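Local coordinates for protein probable transcriptional regulator PhnF (Escherichia coli, PDB 2FA1) that probably regulates transcription as a GntR/HutC-family protein from the alkylphosphonate uptake and C-P lyase operon, the piece here being its C-terminal effector-binding domain, at residues A[88-91]-A[95-98]; A[132-135]-A[140-143]. All coordinates share one frame; numbering follows the deposited sequence.

Contact 1. Residues A[88-91]-A[95-98]; sequences DFLR and GIAL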
ATOM      1  N   ASP A  88      -7.497   6.010  19.265  1.00 17.94           N
ATOM      2  CA  ASP A  88      -7.601   5.562  20.653  1.00 19.71           C
ATOM      3  C   ASP A  88      -8.219   6.698  21.507  1.00 17.01           C
ATOM      4  O   ASP A  88      -9.051   6.429  22.361  1.00 17.78           O
ATOM      5  CB  ASP A  88      -6.252   5.121  21.213  1.00 20.76           C
ATOM      6  CG  ASP A  88      -5.701   3.848  20.561  1.00 27.36           C
ATOM      7  OD1 ASP A  88      -6.441   3.106  19.896  1.00 31.71           O
ATOM      8  OD2 ASP A  88      -4.478   3.615  20.741  1.00 31.61           O
ATOM      9  N   PHE A  89      -7.809   7.938  21.290  1.00 15.04           N
ATOM     10  CA  PHE A  89      -8.378   9.066  22.026  1.00 14.23           C
ATOM     11  C   PHE A  89      -9.877   9.153  21.763  1.00 15.05           C
ATOM     12  O   PHE A  89     -10.660   9.243  22.696  1.00 13.57           O
ATOM     13  CB  PHE A  89      -7.739  10.350  21.529  1.00 13.88           C
ATOM     14  CG  PHE A  89      -8.305  11.596  22.204  1.00 15.76           C
ATOM     15  CD1 PHE A  89      -7.976  11.909  23.498  1.00 17.18           C
ATOM     16  CD2 PHE A  89      -9.188  12.412  21.510  1.00 18.62           C
ATOM     17  CE1 PHE A  89      -8.537  13.028  24.103  1.00 20.56           C
ATOM     18  CE2 PHE A  89      -9.712  13.566  22.114  1.00 16.57           C
ATOM     19  CZ  PHE A  89      -9.356  13.844  23.391  1.00 17.73           C
ATOM     20  N   LEU A  90     -10.277   9.134  20.494  1.00 14.10           N
ATOM     21  CA  LEU A  90     -11.728   9.213  20.180  1.00 13.65           C
ATOM     22  C   LEU A  90     -12.508   8.060  20.863  1.00 15.31           C
ATOM     23  O   LEU A  90     -13.607   8.284  21.454  1.00 13.72           O
ATOM     24  CB  LEU A  90     -11.874   9.111  18.693  1.00 13.50           C
ATOM     25  CG  LEU A  90     -13.325   9.152  18.172  1.00 15.82           C
ATOM     26  CD1 LEU A  90     -14.073  10.436  18.601  1.00 14.99           C
ATOM     27  CD2 LEU A  90     -13.452   8.932  16.618  1.00 16.37           C
ATOM     28  N   ARG A  91     -11.912   6.852  20.817  1.00 15.16           N
ATOM     29  CA  ARG A  91     -12.597   5.687  21.404  1.00 18.10           C
ATOM     30  C   ARG A  91     -12.684   5.817  22.900  1.00 17.94           C
ATOM     31  O   ARG A  91     -13.787   5.605  23.464  1.00 17.01           O
ATOM     32  CB  ARG A  91     -11.935   4.355  20.992  1.00 17.96           C
ATOM     33  CG  ARG A  91     -12.865   3.162  21.433  1.00 18.91           C
ATOM     34  CD  ARG A  91     -12.110   1.867  21.286  1.00 30.85           C
ATOM     35  NE  ARG A  91     -10.987   1.952  22.203  1.00 32.34           N
ATOM     36  CZ  ARG A  91      -9.706   1.953  21.876  1.00 38.28           C
ATOM     37  NH1 ARG A  91      -9.311   1.817  20.597  1.00 41.03           N
ATOM     38  NH2 ARG A  91      -8.819   2.109  22.853  1.00 39.42           N
ATOM     39  N   GLY A  95     -16.364   6.211  22.930  1.00 14.27           N
ATOM     40  CA  GLY A  95     -16.754   4.792  22.643  1.00 17.30           C
ATOM     41  C   GLY A  95     -16.752   4.445  21.144  1.00 18.30           C
ATOM     42  O   GLY A  95     -16.971   3.292  20.774  1.00 18.40           O
ATOM     43  N   ILE A  96     -16.573   5.445  20.303  1.00 16.43           N
ATOM     44  CA  ILE A  96     -16.626   5.263  18.813  1.00 18.10           C
ATOM     45  C   ILE A  96     -15.348   4.578  18.354  1.00 19.04           C
ATOM     46  O   ILE A  96     -14.260   5.074  18.610  1.00 17.90           O
ATOM     47  CB  ILE A  96     -16.784   6.572  18.083  1.00 18.20           C
ATOM     48  CG1 ILE A  96     -18.155   7.176  18.335  1.00 18.16           C
ATOM     49  CG2 ILE A  96     -16.820   6.341  16.599  1.00 18.52           C
ATOM     50  CD1 ILE A  96     -18.186   8.647  18.025  1.00 19.68           C
ATOM     51  N   ALA A  97     -15.472   3.434  17.667  1.00 21.50           N
ATOM     52  CA  ALA A  97     -14.233   2.736  17.169  1.00 23.06           C
ATOM     53  C   ALA A  97     -14.500   2.700  15.676  1.00 25.57           C
ATOM     54  O   ALA A  97     -15.504   2.185  15.185  1.00 24.89           O
ATOM     55  CB  ALA A  97     -14.022   1.333  17.782  1.00 25.53           C
ATOM     56  N   LEU A  98     -13.683   3.439  14.955  1.00 25.34           N
ATOM     57  CA  LEU A  98     -13.915   3.553  13.551  1.00 26.56           C
ATOM     58  C   LEU A  98     -13.411   2.310  12.841  1.00 26.27           C
ATOM     59  O   LEU A  98     -12.376   1.741  13.249  1.00 28.36           O
ATOM     60  CB  LEU A  98     -13.116   4.759  13.027  1.00 25.39           C
ATOM     61  CG  LEU A  98     -13.528   5.995  13.748  1.00 25.22           C
ATOM     62  CD1 LEU A  98     -12.451   7.137  13.571  1.00 24.69           C
ATOM     63  CD2 LEU A  98     -14.847   6.321  13.167  1.00 20.24           C
TER
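Arg91 and Gly95 are joined by a backbone hydrogen bond, from Gly95 N to Arg91 O, at 2.7 Å. It is an i to i+4 bond, the donor being the residue just past helix 86-94. A CA-H...O contact follows it, in which Arg91 CA lies 3.3 Å from Ile96 O.

Gly95 is the first residue to leave helical geometry. Its phi of 86° is a left-handed backbone value that suits glycine, as is common at helix C-termini. Here it turns the chain off helix 86-94 toward strand 98-109. Thr94 OG1 bonds Leu90 O and Ile96 N across the same turn.

The apolar contacts lie on the buried side. Leu90 and Leu98 cross at about a right angle, and Leu90 CD2 meets Leu98 CD1 at 3.7 Å. Leu90 CD2 also lies 4.2 Å from Ile96 CG2.

Arg91 is on the exposed side. Arg91 CD rests 4.0 Å from Ala97 CB. A bend at chi3 (63°) then carries the guanidinium back along the helix, where Arg91 NH1 forms a salt bridge with Asp88 OD1 at 3.2 Å, from above the carboxylate plane.

Contact 2. Residues A[132-135]-A[140-143]; sequences LNHR and SPAE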
ATOM      1  N   LEU A 132     -11.320   5.812   4.099  1.00 16.48           N
ATOM      2  CA  LEU A 132     -12.661   6.159   4.559  1.00 18.05           C
ATOM      3  C   LEU A 132     -13.020   5.197   5.681  1.00 19.04           C
ATOM      4  O   LEU A 132     -12.830   3.931   5.581  1.00 19.55           O
ATOM      5  CB  LEU A 132     -13.694   5.932   3.432  1.00 18.15           C
ATOM      6  CG  LEU A 132     -13.744   7.101   2.491  1.00 26.02           C
ATOM      7  CD1 LEU A 132     -14.827   6.765   1.439  1.00 30.98           C
ATOM      8  CD2 LEU A 132     -14.097   8.406   3.209  1.00 25.25           C
ATOM      9  N   ASN A 133     -13.503   5.790   6.789  1.00 20.07           N
ATOM     10  CA  ASN A 133     -13.731   5.065   8.030  1.00 20.29           C
ATOM     11  C   ASN A 133     -15.147   5.408   8.476  1.00 21.48           C
ATOM     12  O   ASN A 133     -15.690   6.487   8.145  1.00 21.19           O
ATOM     13  CB  ASN A 133     -12.748   5.491   9.139  1.00 20.42           C
ATOM     14  CG  ASN A 133     -11.322   5.110   8.830  1.00 24.41           C
ATOM     15  OD1 ASN A 133     -10.969   3.952   8.617  1.00 25.07           O
ATOM     16  ND2 ASN A 133     -10.451   6.121   8.795  1.00 24.70           N
ATOM     17  N   HIS A 134     -15.760   4.419   9.127  1.00 23.80           N
ATOM     18  CA  HIS A 134     -17.220   4.436   9.425  1.00 25.04           C
ATOM     19  C   HIS A 134     -17.411   4.037  10.870  1.00 24.18           C
ATOM     20  O   HIS A 134     -16.577   3.323  11.429  1.00 24.62           O
ATOM     21  CB  HIS A 134     -17.910   3.376   8.525  1.00 25.76           C
ATOM     22  CG  HIS A 134     -18.051   3.834   7.092  1.00 30.57           C
ATOM     23  ND1 HIS A 134     -17.045   3.662   6.154  1.00 32.21           N
ATOM     24  CD2 HIS A 134     -19.049   4.496   6.455  1.00 33.21           C
ATOM     25  CE1 HIS A 134     -17.437   4.183   5.000  1.00 31.62           C
ATOM     26  NE2 HIS A 134     -18.643   4.690   5.148  1.00 36.29           N
ATOM     27  N   ARG A 135     -18.433   4.620  11.492  1.00 27.67           N
ATOM     28  CA  ARG A 135     -18.920   4.099  12.777  1.00 31.70           C
ATOM     29  C   ARG A 135     -19.743   2.896  12.351  1.00 33.54           C
ATOM     30  O   ARG A 135     -20.657   3.004  11.477  1.00 34.58           O
ATOM     31  CB  ARG A 135     -19.842   5.070  13.510  1.00 31.12           C
ATOM     32  CG  ARG A 135     -19.238   6.372  13.831  1.00 29.41           C
ATOM     33  CD  ARG A 135     -20.274   7.304  14.536  1.00 34.75           C
ATOM     34  NE  ARG A 135     -20.938   6.580  15.618  1.00 32.32           N
ATOM     35  CZ  ARG A 135     -21.680   7.141  16.578  1.00 33.47           C
ATOM     36  NH1 ARG A 135     -21.908   8.449  16.564  1.00 24.45           N
ATOM     37  NH2 ARG A 135     -22.220   6.361  17.530  1.00 35.33           N
ATOM     38  N   SER A 140     -23.003   7.008   5.560  1.00 41.24           N
ATOM     39  CA  SER A 140     -22.148   8.171   5.779  1.00 39.40           C
ATOM     40  C   SER A 140     -20.759   7.717   6.296  1.00 37.38           C
ATOM     41  O   SER A 140     -20.688   7.057   7.356  1.00 36.77           O
ATOM     42  CB  SER A 140     -22.823   9.063   6.827  1.00 40.59           C
ATOM     43  OG  SER A 140     -24.145   9.478   6.458  1.00 44.28           O
ATOM     44  N   PRO A 141     -19.641   7.975   5.543  1.00 35.00           N
ATOM     45  CA  PRO A 141     -18.414   7.745   6.363  1.00 31.18           C
ATOM     46  C   PRO A 141     -18.341   8.753   7.521  1.00 26.70           C
ATOM     47  O   PRO A 141     -19.003   9.807   7.451  1.00 25.93           O
ATOM     48  CB  PRO A 141     -17.237   7.975   5.398  1.00 31.75           C
ATOM     49  CG  PRO A 141     -17.849   8.140   4.037  1.00 34.59           C
ATOM     50  CD  PRO A 141     -19.351   8.355   4.144  1.00 34.42           C
ATOM     51  N   ALA A 142     -17.546   8.406   8.536  1.00 22.82           N
ATOM     52  CA  ALA A 142     -17.362   9.268   9.692  1.00 18.87           C
ATOM     53  C   ALA A 142     -16.144  10.139   9.419  1.00 17.87           C
ATOM     54  O   ALA A 142     -16.106  11.299   9.821  1.00 15.76           O
ATOM     55  CB  ALA A 142     -17.175   8.460  10.992  1.00 19.00           C
ATOM     56  N   GLU A 143     -15.142   9.567   8.742  1.00 15.89           N
ATOM     57  CA  GLU A 143     -13.809  10.239   8.727  1.00 14.42           C
ATOM     58  C   GLU A 143     -13.111   9.880   7.413  1.00 15.43           C
ATOM     59  O   GLU A 143     -13.195   8.706   6.997  1.00 15.87           O
ATOM     60  CB  GLU A 143     -12.912   9.776   9.854  1.00 15.24           C
ATOM     61  CG  GLU A 143     -11.440  10.448   9.873  1.00 16.73           C
ATOM     62  CD  GLU A 143     -10.377   9.557  10.403  1.00 23.52           C
ATOM     63  OE1 GLU A 143      -9.383  10.051  10.921  1.00 22.14           O
ATOM     64  OE2 GLU A 143     -10.387   8.327  10.234  1.00 28.38           O
TER
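His134 and Pro141 lie side by side and point the same way. The proline is packed over one face of the imidazole. Pro141 CB sits 3.9 Å from the centroid of the His134 ring, 27° off the normal and shifted toward the rim, in a CH-pi contact. Pro141 CA lies over a face too, 3.3 Å from His134 NE2. The chi1 of His134, -76°, sets CG beside its own backbone N, and in this position the ring lies alongside Pro141. The proline also has a second neighbour, since Pro141 CG meets Leu132 CD2 at 3.9 Å, the two side chains crossing at a slant. Leu132 in addition packs on Met3 of the second subunit.

The backbones meet where strand 125-135 pairs with the start of its antiparallel neighbour 143-150 in the main sheet of the UTRA domain. Asn133 and Glu143 form a hydrogen-bonded pair, with Asn133 N to Glu143 O at 2.9 Å. Ala142 and Glu143 both face Asn133, which makes a classic beta bulge. Asn133 O therefore takes two bonds. Ala142 N reaches Asn133 O at 2.7 Å in the carbonyl plane, and Glu143 N reaches the same Asn133 O at 3.2 Å from above that plane.

Asn133 and Glu143 also run alongside each other, on the same face of the sheet. Their amide and carboxylate planes are 38° apart. Asn133 ND2 gives a short bond of 2.6 Å to Glu143 OE2, nearly along the C-O direction. The N-H does not point straight at the oxygen, which is tilted out of the amide plane. Both residues are buried. Glu143 OE1 is hydrogen-bonded to His67 ND1 and His87 NE2, which would probably favour a charged carboxylate. On the exposed side, Arg135 CG reaches Ala142 CB at 4.1 Å.

In the fold
Contact 1 closes before contact 2 opens along the chain, and their centres are 12 Å apart. They touch where the exit from helix 86-94 runs into strand 98-109, the sheet neighbour of strand 125-135. Ile96 CG2 packs on Arg135 CG at 3.7 Å, and Leu98 CD2 packs at 3.8 Å on CB of Ala142, a residue of the bulge. Leu98 CB is 4.0 Å from Asn133 CB. Polar links join the two as well. Gln16 NE2 is hydrogen-bonded to both Leu98 O and Asn133 OD1. Helix 86-94 also sends His87 to the Glu143 carboxylate. Helix end and bulged strand pair are thus joined by both apolar and polar contacts within the UTRA domain.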